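Local coordinates for protein Mn transporter subunit (Synechocystis sp. PCC 6803, PDB 3UJP) that probably captures manganese outside the plasma membrane as the solute-binding subunit of an ABC-type uptake system, handing the metal on for import, at residues Gly88-Leu91 against Glu92-Phe95; Pro155-Ala158 against Lys159-Ala163; Ile232-Val235 against Lys236-Asn239; Pro282-Leu285 against Asp286-Tyr290. All blocks are in the same frame, centred on the assembly; numbering follows the deposited sequence.

Four short-range contacts illustrate how turns and helix ends are fixed in a two-lobed metal-binding protein, whose manganese lies among His66, His131, Glu197 and Asp272. Interaction 1 is nearest the site, with the side chain of Leu91 about 5 Å from the manganese. Interaction 4 begins helix 284-296, where the side chain of Leu287 is about 11 Å from that metal; its centre is about 23 Å from that of interaction 1, across the centre of the chain. Interactions 2 and 3 are surface contacts on opposite sides of that centre, about 51 Å apart between centres, one opening helix 158-183 and the other closing helix 225-236. Interactions 2 and 4 both touch a second subunit.

Interaction 1: residues Gly88-Leu91 against Glu92-Phe95; sequences GMNL and ERWF
Gly88 and Glu92 join across two consecutive tight turns, a type I' turn over Gly88-Leu91 and a type I turn over Glu92-Phe95, that carry the chain from strand 83-86 to helix 95-100. The polar link is one hydrogen bond: Gly88 N donates to Glu92 OE2 over 2.8 Å, nearly straight at 164° and meeting the oxygen almost along its C-O axis. The Glu92 chain reaches back because it is bent at its second torsion (chi2 -95°), and its other oxygen, OE1, is hydrogen-bonded to Thr37 OG1, so both oxygens of this buried carboxylate are held, which restricts its rotation. Within the turns, Leu91 N bonds to Gly88 O at 3.1 Å and Phe95 N to Glu92 O at 3.3 Å. Gly88 adopts backbone angles at which a beta carbon would collide with the carbonyl oxygen of the residue before it.

Van der Waals contacts flank the carboxylate: Leu91 CD2 lies 3.8 Å from Glu92 OE1, and the Leu91 side chain also touches Pro130 and approaches the bound manganese. Trp94 receives Glu92 CB over one face, 3.6 Å above the plane and offset toward the rim.

Arg93 brings the positive charge. Its NH1 forms a salt bridge with Glu220, and its backbone is hydrogen-bonded to that of the metal ligand His66, which is consistent with the stabilising role at the site entrance reported for an arginine of this protein. The aliphatic root of Arg93 meets the Asn90 amide, whose plane stands 81° from the guanidinium: Asn90 OD1 is 3.6 Å from Arg93 CG.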
ATOM      1  N   GLY A  88      10.120  19.964 -12.132  1.00 70.00           N
ATOM      2  CA  GLY A  88      10.427  21.363 -12.395  1.00 68.01           C
ATOM      3  C   GLY A  88      11.162  21.526 -13.708  1.00 69.27           C
ATOM      4  O   GLY A  88      11.148  20.625 -14.529  1.00 69.78           O
ATOM      5  N   MET A  89      11.814  22.660 -13.921  1.00 69.29           N
ATOM      6  CA  MET A  89      12.514  22.878 -15.188  1.00 74.80           C
ATOM      7  C   MET A  89      11.549  22.782 -16.392  1.00 72.54           C
ATOM      8  O   MET A  89      11.960  22.504 -17.524  1.00 68.11           O
ATOM      9  CB  MET A  89      13.677  21.882 -15.327  1.00 75.26           C
ATOM     10  CG  MET A  89      14.778  22.066 -14.272  1.00 75.37           C
ATOM     11  SD  MET A  89      16.279  21.078 -14.490  1.00 81.13           S
ATOM     12  CE  MET A  89      17.323  22.189 -15.386  1.00 75.25           C
ATOM     13  N   ASN A  90      10.265  23.020 -16.128  1.00 70.96           N
ATOM     14  CA  ASN A  90       9.224  22.951 -17.150  1.00 69.67           C
ATOM     15  C   ASN A  90       9.056  21.559 -17.785  1.00 75.20           C
ATOM     16  O   ASN A  90       8.667  21.439 -18.957  1.00 71.75           O
ATOM     17  CB  ASN A  90       9.473  23.998 -18.240  1.00 65.82           C
ATOM     18  CG  ASN A  90       8.202  24.402 -18.967  1.00 66.32           C
ATOM     19  OD1 ASN A  90       7.098  24.328 -18.418  1.00 63.55           O
ATOM     20  ND2 ASN A  90       8.352  24.845 -20.206  1.00 64.45           N
ATOM     21  N   LEU A  91       9.358  20.509 -17.027  1.00 71.36           N
ATOM     22  CA  LEU A  91       9.242  19.169 -17.577  1.00 68.37           C
ATOM     23  C   LEU A  91       7.776  18.916 -17.797  1.00 72.58           C
ATOM     24  O   LEU A  91       7.309  18.719 -18.921  1.00 75.79           O
ATOM     25  CB  LEU A  91       9.813  18.103 -16.628  1.00 69.77           C
ATOM     26  CG  LEU A  91       9.649  16.669 -17.128  1.00 60.53           C
ATOM     27  CD1 LEU A  91      10.660  16.386 -18.192  1.00 56.93           C
ATOM     28  CD2 LEU A  91       9.790  15.689 -16.006  1.00 69.06           C
ATOM     29  N   GLU A  92       7.047  18.910 -16.696  1.00 68.91           N
ATOM     30  CA  GLU A  92       5.616  18.746 -16.764  1.00 72.58           C
ATOM     31  C   GLU A  92       5.019  20.126 -17.117  1.00 73.63           C
ATOM     32  O   GLU A  92       4.900  21.005 -16.272  1.00 75.39           O
ATOM     33  CB  GLU A  92       5.116  18.171 -15.433  1.00 70.96           C
ATOM     34  CG  GLU A  92       5.794  18.788 -14.208  1.00 67.79           C
ATOM     35  CD  GLU A  92       6.991  18.006 -13.688  1.00 66.42           C
ATOM     36  OE1 GLU A  92       6.936  16.768 -13.677  1.00 65.03           O
ATOM     37  OE2 GLU A  92       7.971  18.637 -13.249  1.00 66.72           O
ATOM     38  N   ARG A  93       4.696  20.332 -18.383  1.00 73.08           N
ATOM     39  CA  ARG A  93       4.274  21.646 -18.832  1.00 68.70           C
ATOM     40  C   ARG A  93       2.925  21.991 -18.255  1.00 72.61           C
ATOM     41  O   ARG A  93       2.560  23.174 -18.169  1.00 84.38           O
ATOM     42  CB  ARG A  93       4.243  21.702 -20.356  1.00 69.54           C
ATOM     43  CG  ARG A  93       5.456  22.405 -20.934  1.00 66.51           C
ATOM     44  CD  ARG A  93       5.501  22.395 -22.451  1.00 67.46           C
ATOM     45  NE  ARG A  93       5.802  21.084 -23.032  1.00 70.39           N
ATOM     46  CZ  ARG A  93       4.934  20.369 -23.744  1.00 77.83           C
ATOM     47  NH1 ARG A  93       3.708  20.834 -23.955  1.00 87.34           N
ATOM     48  NH2 ARG A  93       5.280  19.188 -24.245  1.00 79.52           N
ATOM     49  N   TRP A  94       2.201  20.948 -17.843  1.00 71.96           N
ATOM     50  CA  TRP A  94       0.809  21.049 -17.387  1.00 76.25           C
ATOM     51  C   TRP A  94       0.682  21.320 -15.890  1.00 76.14           C
ATOM     52  O   TRP A  94      -0.413  21.551 -15.381  1.00 83.84           O
ATOM     53  CB  TRP A  94       0.055  19.756 -17.713  1.00 67.10           C
ATOM     54  CG  TRP A  94       0.808  18.537 -17.291  1.00 69.53           C
ATOM     55  CD1 TRP A  94       1.694  17.816 -18.042  1.00 72.15           C
ATOM     56  CD2 TRP A  94       0.781  17.904 -15.999  1.00 74.49           C
ATOM     57  NE1 TRP A  94       2.212  16.773 -17.305  1.00 67.54           N
ATOM     58  CE2 TRP A  94       1.669  16.805 -16.049  1.00 68.54           C
ATOM     59  CE3 TRP A  94       0.081  18.149 -14.812  1.00 71.42           C
ATOM     60  CZ2 TRP A  94       1.865  15.962 -14.970  1.00 66.15           C
ATOM     61  CZ3 TRP A  94       0.289  17.304 -13.737  1.00 67.14           C
ATOM     62  CH2 TRP A  94       1.166  16.231 -13.824  1.00 64.16           C
ATOM     63  N   PHE A  95       1.808  21.289 -15.192  1.00 74.94           N
ATOM     64  CA  PHE A  95       1.791  21.347 -13.750  1.00 75.20           C
ATOM     65  C   PHE A  95       1.289  22.693 -13.258  1.00 83.02           C
ATOM     66  O   PHE A  95       0.283  22.743 -12.560  1.00 89.07           O
ATOM     67  CB  PHE A  95       3.165  21.025 -13.166  1.00 71.23           C
ATOM     68  CG  PHE A  95       3.115  20.685 -11.726  1.00 72.17           C
ATOM     69  CD1 PHE A  95       2.543  19.486 -11.308  1.00 67.66           C
ATOM     70  CD2 PHE A  95       3.584  21.573 -10.775  1.00 73.03           C
ATOM     71  CE1 PHE A  95       2.464  19.165  -9.967  1.00 62.32           C
ATOM     72  CE2 PHE A  95       3.507  21.266  -9.429  1.00 75.44           C
ATOM     73  CZ  PHE A  95       2.945  20.054  -9.023  1.00 68.68           C
TER

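Interaction 2: residues Pro155-Ala158 against Lys159-Ala163; sequences PDNA and KYYNA
Tyr161 lays one face of its ring beneath the peptide of Asn157, with the carbonyl oxygen over the ring: Asn157 O is 3.7 Å from Tyr161 CD2. Farther out, Asn157 CB stands 4.0 Å from Tyr161 CE2. The ring is brought back along the chain because its CG lies beside the backbone N (chi1 -51°), and it also meets Phe150 edge-to-face, so the start of this helix is wedged against the end of the preceding one. The same Asn157 oxygen lies at the edge of the Tyr160 ring, near its plane, 3.5 Å from Tyr160 CD1.

The contact lies where helix 158-183 starts, which is probably the long helix linking the two lobes, as in other metal-binding proteins of this family. Its backbone bonds begin here: Asn162 N donates to Ala158 O over 3.0 Å at 162°, while the bond from Tyr160 N to Asn157 O is weak, bent to 127°. Asn157 ND2 makes a further weak bond to Asp154. With an alanine in place of Tyr161, the Asn157 carbonyl and CB would probably lose the ring they rest on, and Phe150 its edge-to-face mate. Pro118 of the second subunit packs against Tyr160 and Ala163, and Asp126 of that subunit against Lys159. The Tyr160 side chain also comes about 5 Å from a bound zinc ion.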
ATOM      1  N   PRO A 155       8.171  14.972  10.228  1.00 88.47           N
ATOM      2  CA  PRO A 155       9.379  14.994  11.049  1.00 86.34           C
ATOM      3  C   PRO A 155       9.411  13.837  12.058  1.00 89.65           C
ATOM      4  O   PRO A 155      10.503  13.482  12.529  1.00 87.54           O
ATOM      5  CB  PRO A 155       9.279  16.342  11.769  1.00 87.12           C
ATOM      6  CG  PRO A 155       7.813  16.604  11.850  1.00 83.29           C
ATOM      7  CD  PRO A 155       7.245  16.067  10.571  1.00 86.83           C
ATOM      8  N   ASP A 156       8.248  13.262  12.374  1.00 86.85           N
ATOM      9  CA  ASP A 156       8.187  12.121  13.288  1.00 90.24           C
ATOM     10  C   ASP A 156       9.115  10.986  12.808  1.00 84.62           C
ATOM     11  O   ASP A 156       9.875  10.405  13.580  1.00 81.67           O
ATOM     12  CB  ASP A 156       6.737  11.612  13.442  1.00 90.37           C
ATOM     13  CG  ASP A 156       5.811  12.615  14.139  1.00106.29           C
ATOM     14  OD1 ASP A 156       6.305  13.619  14.702  1.00110.88           O
ATOM     15  OD2 ASP A 156       4.581  12.381  14.128  1.00104.33           O
ATOM     16  N   ASN A 157       9.058  10.700  11.513  1.00 77.71           N
ATOM     17  CA  ASN A 157       9.774   9.572  10.938  1.00 73.12           C
ATOM     18  C   ASN A 157      11.097   9.923  10.270  1.00 77.34           C
ATOM     19  O   ASN A 157      11.688   9.090   9.605  1.00 77.42           O
ATOM     20  CB  ASN A 157       8.866   8.858   9.951  1.00 70.84           C
ATOM     21  CG  ASN A 157       7.654   8.265  10.627  1.00 77.30           C
ATOM     22  OD1 ASN A 157       7.751   7.685  11.708  1.00 75.06           O
ATOM     23  ND2 ASN A 157       6.496   8.430  10.009  1.00 83.11           N
ATOM     24  N   ALA A 158      11.557  11.150  10.463  1.00 75.25           N
ATOM     25  CA  ALA A 158      12.830  11.625   9.929  1.00 69.73           C
ATOM     26  C   ALA A 158      13.880  10.543   9.796  1.00 76.68           C
ATOM     27  O   ALA A 158      14.498  10.403   8.721  1.00 81.37           O
ATOM     28  CB  ALA A 158      13.378  12.750  10.794  1.00 71.10           C
ATOM     29  N   LYS A 159      14.089   9.804  10.897  1.00 76.99           N
ATOM     30  CA  LYS A 159      15.195   8.843  11.035  1.00 76.33           C
ATOM     31  C   LYS A 159      15.175   7.849   9.891  1.00 80.39           C
ATOM     32  O   LYS A 159      16.224   7.524   9.325  1.00 80.41           O
ATOM     33  CB  LYS A 159      15.136   8.122  12.382  1.00 75.68           C
ATOM     34  CG  LYS A 159      13.973   7.162  12.526  1.00 83.27           C
ATOM     35  CD  LYS A 159      13.889   6.565  13.938  1.00 91.40           C
ATOM     36  CE  LYS A 159      12.429   6.538  14.423  1.00101.77           C
ATOM     37  NZ  LYS A 159      12.259   6.231  15.880  1.00101.39           N
ATOM     38  N   TYR A 160      13.969   7.398   9.541  1.00 76.56           N
ATOM     39  CA  TYR A 160      13.757   6.540   8.388  1.00 77.08           C
ATOM     40  C   TYR A 160      14.191   7.208   7.076  1.00 75.23           C
ATOM     41  O   TYR A 160      15.002   6.636   6.344  1.00 75.46           O
ATOM     42  CB  TYR A 160      12.303   6.074   8.328  1.00 78.27           C
ATOM     43  CG  TYR A 160      11.899   5.192   9.501  1.00 83.10           C
ATOM     44  CD1 TYR A 160      11.508   5.740  10.721  1.00 85.75           C
ATOM     45  CD2 TYR A 160      11.904   3.810   9.387  1.00 84.42           C
ATOM     46  CE1 TYR A 160      11.135   4.930  11.797  1.00 89.87           C
ATOM     47  CE2 TYR A 160      11.542   2.991  10.458  1.00 93.72           C
ATOM     48  CZ  TYR A 160      11.152   3.555  11.660  1.00 93.87           C
ATOM     49  OH  TYR A 160      10.786   2.731  12.711  1.00 88.43           O
ATOM     50  N   TYR A 161      13.685   8.408   6.780  1.00 68.78           N
ATOM     51  CA  TYR A 161      14.081   9.115   5.546  1.00 70.30           C
ATOM     52  C   TYR A 161      15.589   9.256   5.361  1.00 75.55           C
ATOM     53  O   TYR A 161      16.103   9.074   4.252  1.00 73.90           O
ATOM     54  CB  TYR A 161      13.397  10.478   5.421  1.00 68.16           C
ATOM     55  CG  TYR A 161      11.911  10.366   5.603  1.00 63.07           C
ATOM     56  CD1 TYR A 161      11.198   9.440   4.888  1.00 66.34           C
ATOM     57  CD2 TYR A 161      11.235  11.116   6.558  1.00 66.58           C
ATOM     58  CE1 TYR A 161       9.852   9.294   5.072  1.00 72.15           C
ATOM     59  CE2 TYR A 161       9.901  10.964   6.760  1.00 63.00           C
ATOM     60  CZ  TYR A 161       9.202  10.054   6.005  1.00 70.61           C
ATOM     61  OH  TYR A 161       7.836   9.881   6.160  1.00 79.48           O
ATOM     62  N   ASN A 162      16.309   9.574   6.426  1.00 70.94           N
ATOM     63  CA  ASN A 162      17.753   9.637   6.296  1.00 72.61           C
ATOM     64  C   ASN A 162      18.331   8.267   6.008  1.00 76.52           C
ATOM     65  O   ASN A 162      19.231   8.112   5.188  1.00 75.93           O
ATOM     66  CB  ASN A 162      18.371  10.196   7.563  1.00 76.41           C
ATOM     67  CG  ASN A 162      17.782  11.519   7.942  1.00 81.59           C
ATOM     68  OD1 ASN A 162      16.757  11.582   8.623  1.00 79.64           O
ATOM     69  ND2 ASN A 162      18.418  12.598   7.483  1.00 84.90           N
ATOM     70  N   ALA A 163      17.805   7.270   6.697  1.00 77.99           N
ATOM     71  CA  ALA A 163      18.303   5.922   6.564  1.00 69.66           C
ATOM     72  C   ALA A 163      18.010   5.373   5.188  1.00 70.79           C
ATOM     73  O   ALA A 163      18.791   4.599   4.665  1.00 80.97           O
ATOM     74  CB  ALA A 163      17.678   5.054   7.593  1.00 71.88           C
TER

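Interaction 3: residues Ile232-Val235 against Lys236-Asn239; sequences IEEV and KTNN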
ATOM      1  N   ILE A 232      19.620  11.461 -40.395  1.00 89.04           N
ATOM      2  CA  ILE A 232      20.084  10.512 -41.400  1.00 85.66           C
ATOM      3  C   ILE A 232      21.499  10.880 -41.883  1.00 90.18           C
ATOM      4  O   ILE A 232      22.257  10.014 -42.315  1.00 90.31           O
ATOM      5  CB  ILE A 232      19.048  10.363 -42.554  1.00 78.04           C
ATOM      6  CG1 ILE A 232      18.028   9.292 -42.175  1.00 80.60           C
ATOM      7  CG2 ILE A 232      19.712   9.987 -43.851  1.00 83.43           C
ATOM      8  CD1 ILE A 232      16.871   9.144 -43.129  1.00 81.53           C
ATOM      9  N   GLU A 233      21.868  12.155 -41.775  1.00 87.61           N
ATOM     10  CA  GLU A 233      23.182  12.578 -42.243  1.00 90.58           C
ATOM     11  C   GLU A 233      24.238  12.474 -41.155  1.00 95.32           C
ATOM     12  O   GLU A 233      25.349  12.052 -41.437  1.00103.17           O
ATOM     13  CB  GLU A 233      23.145  13.973 -42.872  1.00 94.19           C
ATOM     14  CG  GLU A 233      23.208  15.156 -41.911  1.00 92.47           C
ATOM     15  CD  GLU A 233      22.651  16.439 -42.546  1.00 99.17           C
ATOM     16  OE1 GLU A 233      21.957  16.327 -43.590  1.00 95.77           O
ATOM     17  OE2 GLU A 233      22.900  17.550 -42.007  1.00 95.80           O
ATOM     18  N   GLU A 234      23.896  12.812 -39.932  1.00 95.42           N
ATOM     19  CA  GLU A 234      24.849  12.688 -38.856  1.00 94.19           C
ATOM     20  C   GLU A 234      25.225  11.243 -38.663  1.00 93.79           C
ATOM     21  O   GLU A 234      26.328  10.934 -38.257  1.00 96.57           O
ATOM     22  CB  GLU A 234      24.346  13.320 -37.575  1.00 88.81           C
ATOM     23  CG  GLU A 234      24.625  14.794 -37.493  1.00 89.81           C
ATOM     24  CD  GLU A 234      26.093  15.112 -37.446  1.00 96.68           C
ATOM     25  OE1 GLU A 234      26.567  15.953 -38.233  1.00105.36           O
ATOM     26  OE2 GLU A 234      26.781  14.529 -36.607  1.00 93.79           O
ATOM     27  N   VAL A 235      24.309  10.332 -38.921  1.00 91.26           N
ATOM     28  CA  VAL A 235      24.672   8.943 -38.746  1.00 94.49           C
ATOM     29  C   VAL A 235      25.730   8.455 -39.711  1.00 94.99           C
ATOM     30  O   VAL A 235      26.756   7.925 -39.323  1.00 94.77           O
ATOM     31  CB  VAL A 235      23.486   8.067 -39.053  1.00 93.45           C
ATOM     32  CG1 VAL A 235      23.866   7.107 -40.140  1.00 94.90           C
ATOM     33  CG2 VAL A 235      23.040   7.326 -37.846  1.00 77.01           C
ATOM     34  N   LYS A 236      25.514   8.710 -40.980  1.00 94.87           N
ATOM     35  CA  LYS A 236      26.417   8.195 -41.962  1.00 95.37           C
ATOM     36  C   LYS A 236      27.683   8.888 -41.640  1.00 94.86           C
ATOM     37  O   LYS A 236      28.750   8.323 -41.580  1.00 88.27           O
ATOM     38  CB  LYS A 236      25.943   8.586 -43.344  1.00 98.90           C
ATOM     39  CG  LYS A 236      24.689   7.874 -43.766  1.00 98.91           C
ATOM     40  CD  LYS A 236      24.026   8.573 -44.923  1.00102.75           C
ATOM     41  CE  LYS A 236      24.409   7.945 -46.247  1.00114.74           C
ATOM     42  NZ  LYS A 236      24.137   8.851 -47.403  1.00111.58           N
ATOM     43  N   THR A 237      27.515  10.142 -41.322  1.00 97.99           N
ATOM     44  CA  THR A 237      28.613  11.029 -41.229  1.00 99.37           C
ATOM     45  C   THR A 237      29.424  10.386 -40.158  1.00 98.72           C
ATOM     46  O   THR A 237      30.572  10.710 -39.969  1.00103.96           O
ATOM     47  CB  THR A 237      28.157  12.408 -40.789  1.00104.47           C
ATOM     48  OG1 THR A 237      27.851  13.199 -41.941  1.00103.99           O
ATOM     49  CG2 THR A 237      29.241  13.094 -40.014  1.00106.58           C
ATOM     50  N   ASN A 238      28.812   9.537 -39.363  1.00 95.48           N
ATOM     51  CA  ASN A 238      29.620   8.886 -38.367  1.00 95.18           C
ATOM     52  C   ASN A 238      29.498   7.407 -38.274  1.00 94.55           C
ATOM     53  O   ASN A 238      29.994   6.786 -37.351  1.00 90.51           O
ATOM     54  CB  ASN A 238      29.465   9.594 -37.059  1.00 94.47           C
ATOM     55  CG  ASN A 238      29.588  11.051 -37.235  1.00 99.48           C
ATOM     56  OD1 ASN A 238      30.552  11.520 -37.813  1.00 98.66           O
ATOM     57  ND2 ASN A 238      28.584  11.786 -36.813  1.00 97.63           N
ATOM     58  N   ASN A 239      28.848   6.816 -39.250  1.00100.29           N
ATOM     59  CA  ASN A 239      28.893   5.388 -39.266  1.00 96.69           C
ATOM     60  C   ASN A 239      28.536   4.925 -37.883  1.00 96.24           C
ATOM     61  O   ASN A 239      29.386   4.431 -37.181  1.00 99.94           O
ATOM     62  CB  ASN A 239      30.284   4.915 -39.632  1.00 94.17           C
ATOM     63  CG  ASN A 239      30.620   5.170 -41.070  1.00 91.38           C
ATOM     64  OD1 ASN A 239      30.377   4.339 -41.925  1.00 91.86           O
ATOM     65  ND2 ASN A 239      31.185   6.314 -41.344  1.00 88.21           N
TER
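Glu233 O is gripped twice by Thr237, at the point where helix 225-236 gives way to a type I turn over Lys236-Asn239. Thr237 N donates to it over 2.9 Å, tilted 23° from the carbonyl plane, and Thr237 OG1 adds a weak bond of 2.8 Å to the same oxygen. The hydroxyl can fold back like this because it lies beside its own backbone N and away from the carbonyl carbon (chi1 -91°), a common way for a threonine near a helix end to share the carbonyl four residues earlier. The main-chain bond spans four residues, as in an alpha-helix, and the hydroxyl supplements it.

One residue on, Asn238 turns its amide toward the side chain of Glu234. The two side chains run alongside, pointing the same way, with carboxylate and amide planes 56° apart, and Asn238 ND2 makes a weak, bent bond of 3.3 Å to Glu234 OE2.

On the other flank Lys236 folds back along the helix. Ile232, Val235 and Lys236 all touch Thr261, which brings this end of the helix against another loop of the same chain; beyond Asn239 the chain leads into strand 242-246. The ammonium end of Lys236 points off from the helix end, while its aliphatic chain stays over the last turn, with Lys236 CG and CD each 3.5 Å from Ile232 O.

Interaction 4: residues Pro282-Leu285 against Asp286-Tyr290; sequences PTFL and DLLEY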
ATOM      1  N   PRO A 282      11.710  -1.831 -14.328  1.00 71.84           N
ATOM      2  CA  PRO A 282      10.561  -1.599 -13.468  1.00 64.45           C
ATOM      3  C   PRO A 282      10.956  -0.651 -12.332  1.00 63.11           C
ATOM      4  O   PRO A 282      10.074  -0.277 -11.553  1.00 69.33           O
ATOM      5  CB  PRO A 282      10.276  -2.987 -12.921  1.00 70.01           C
ATOM      6  CG  PRO A 282      11.658  -3.568 -12.760  1.00 71.35           C
ATOM      7  CD  PRO A 282      12.461  -3.031 -13.917  1.00 75.36           C
ATOM      8  N   THR A 283      12.234  -0.268 -12.239  1.00 57.48           N
ATOM      9  CA  THR A 283      12.680   0.693 -11.218  1.00 62.17           C
ATOM     10  C   THR A 283      13.716   1.726 -11.693  1.00 62.61           C
ATOM     11  O   THR A 283      14.380   1.517 -12.689  1.00 63.94           O
ATOM     12  CB  THR A 283      13.181  -0.027  -9.936  1.00 67.81           C
ATOM     13  OG1 THR A 283      14.589  -0.345 -10.027  1.00 66.61           O
ATOM     14  CG2 THR A 283      12.319  -1.274  -9.663  1.00 69.24           C
ATOM     15  N   PHE A 284      13.854   2.857 -11.002  1.00 62.30           N
ATOM     16  CA  PHE A 284      14.796   3.854 -11.500  1.00 58.56           C
ATOM     17  C   PHE A 284      16.208   3.317 -11.661  1.00 65.20           C
ATOM     18  O   PHE A 284      16.827   3.502 -12.704  1.00 70.42           O
ATOM     19  CB  PHE A 284      14.856   5.122 -10.666  1.00 56.73           C
ATOM     20  CG  PHE A 284      15.828   6.140 -11.223  1.00 63.38           C
ATOM     21  CD1 PHE A 284      15.867   6.392 -12.581  1.00 63.70           C
ATOM     22  CD2 PHE A 284      16.698   6.838 -10.405  1.00 65.71           C
ATOM     23  CE1 PHE A 284      16.738   7.310 -13.113  1.00 62.48           C
ATOM     24  CE2 PHE A 284      17.591   7.770 -10.943  1.00 59.91           C
ATOM     25  CZ  PHE A 284      17.610   7.997 -12.292  1.00 62.67           C
ATOM     26  N   LEU A 285      16.729   2.678 -10.612  1.00 66.40           N
ATOM     27  CA  LEU A 285      18.029   2.021 -10.697  1.00 58.98           C
ATOM     28  C   LEU A 285      18.088   1.046 -11.889  1.00 61.76           C
ATOM     29  O   LEU A 285      18.951   1.176 -12.730  1.00 72.43           O
ATOM     30  CB  LEU A 285      18.377   1.338  -9.375  1.00 69.35           C
ATOM     31  CG  LEU A 285      19.187   2.137  -8.350  1.00 63.21           C
ATOM     32  CD1 LEU A 285      19.116   3.606  -8.636  1.00 59.56           C
ATOM     33  CD2 LEU A 285      18.745   1.870  -6.944  1.00 63.89           C
ATOM     34  N   ASP A 286      17.166   0.099 -12.004  1.00 64.37           N
ATOM     35  CA  ASP A 286      17.114  -0.707 -13.227  1.00 64.51           C
ATOM     36  C   ASP A 286      17.153   0.150 -14.498  1.00 64.81           C
ATOM     37  O   ASP A 286      17.745  -0.259 -15.475  1.00 71.55           O
ATOM     38  CB  ASP A 286      15.888  -1.649 -13.271  1.00 66.94           C
ATOM     39  CG  ASP A 286      15.887  -2.690 -12.149  1.00 76.94           C
ATOM     40  OD1 ASP A 286      14.818  -2.842 -11.515  1.00 80.30           O
ATOM     41  OD2 ASP A 286      16.926  -3.356 -11.901  1.00 79.82           O
ATOM     42  N   LEU A 287      16.524   1.327 -14.489  1.00 62.57           N
ATOM     43  CA  LEU A 287      16.498   2.184 -15.686  1.00 68.05           C
ATOM     44  C   LEU A 287      17.880   2.614 -16.121  1.00 68.67           C
ATOM     45  O   LEU A 287      18.236   2.433 -17.270  1.00 68.99           O
ATOM     46  CB  LEU A 287      15.602   3.430 -15.530  1.00 69.26           C
ATOM     47  CG  LEU A 287      15.551   4.454 -16.695  1.00 65.52           C
ATOM     48  CD1 LEU A 287      14.128   4.955 -16.939  1.00 58.99           C
ATOM     49  CD2 LEU A 287      16.509   5.651 -16.532  1.00 61.74           C
ATOM     50  N   LEU A 288      18.662   3.196 -15.220  1.00 64.47           N
ATOM     51  CA  LEU A 288      20.038   3.522 -15.575  1.00 65.71           C
ATOM     52  C   LEU A 288      20.825   2.254 -16.020  1.00 70.86           C
ATOM     53  O   LEU A 288      21.237   2.183 -17.166  1.00 70.43           O
ATOM     54  CB  LEU A 288      20.720   4.285 -14.453  1.00 62.06           C
ATOM     55  CG  LEU A 288      19.926   5.508 -14.024  1.00 65.40           C
ATOM     56  CD1 LEU A 288      20.325   5.949 -12.607  1.00 56.55           C
ATOM     57  CD2 LEU A 288      20.044   6.652 -15.059  1.00 64.19           C
ATOM     58  N   GLU A 289      21.004   1.252 -15.153  1.00 69.70           N
ATOM     59  CA  GLU A 289      21.572  -0.032 -15.592  1.00 75.22           C
ATOM     60  C   GLU A 289      21.144  -0.428 -17.031  1.00 75.57           C
ATOM     61  O   GLU A 289      21.976  -0.556 -17.917  1.00 76.86           O
ATOM     62  CB  GLU A 289      21.215  -1.182 -14.628  1.00 77.49           C
ATOM     63  CG  GLU A 289      22.010  -1.313 -13.320  1.00 78.20           C
ATOM     64  CD  GLU A 289      21.978  -2.758 -12.758  1.00 97.08           C
ATOM     65  OE1 GLU A 289      21.476  -3.673 -13.459  1.00103.47           O
ATOM     66  OE2 GLU A 289      22.451  -2.994 -11.619  1.00 97.07           O
ATOM     67  N   TYR A 290      19.851  -0.645 -17.255  1.00 72.52           N
ATOM     68  CA  TYR A 290      19.357  -1.036 -18.577  1.00 78.18           C
ATOM     69  C   TYR A 290      19.851  -0.096 -19.673  1.00 80.74           C
ATOM     70  O   TYR A 290      20.465  -0.526 -20.642  1.00 85.01           O
ATOM     71  CB  TYR A 290      17.817  -1.065 -18.611  1.00 73.19           C
ATOM     72  CG  TYR A 290      17.225  -1.621 -19.901  1.00 73.33           C
ATOM     73  CD1 TYR A 290      17.226  -2.991 -20.154  1.00 77.68           C
ATOM     74  CD2 TYR A 290      16.667  -0.788 -20.856  1.00 75.79           C
ATOM     75  CE1 TYR A 290      16.691  -3.513 -21.316  1.00 75.71           C
ATOM     76  CE2 TYR A 290      16.119  -1.305 -22.022  1.00 78.65           C
ATOM     77  CZ  TYR A 290      16.142  -2.670 -22.251  1.00 75.54           C
ATOM     78  OH  TYR A 290      15.609  -3.186 -23.414  1.00 83.64           O
TER
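Phe284 carries Leu288 over one face of its ring in a CH-pi contact, Leu288 CD1 standing 3.9 Å from the ring centroid and 29° off its normal. Leu287 meets the ring obliquely, its CD2 lying 3.8 Å from Phe284 CE1. Holding CG anti to the backbone N (chi1 -179°) swings the ring forward along the helix to these leucines, while Val40 and Met44 of helix 39-49 and Tyr168 of helix 158-183 also touch it. An alanine in place of Phe284 would probably strip Leu288 of its aromatic partner and open a gap toward these two helices.

The polar side is built around Thr283. Asp286 N donates to Thr283 OG1 over 3.3 Å in a nearly straight bond of 164°, and the hydroxyl in turn gives a weak 2.9 Å bond to Asp286 OD1. Pro282 lies beside the Asp286 side chain, its CD 3.4 Å from Asp286 OD1. Behind the cap, Leu287 N bonds to Thr283 O, and Phe284 N is held by Asp43 OD2. The arrangement is a threonine N-cap, with a hydroxyl standing in for the missing carbonyl at the start of helix 284-296.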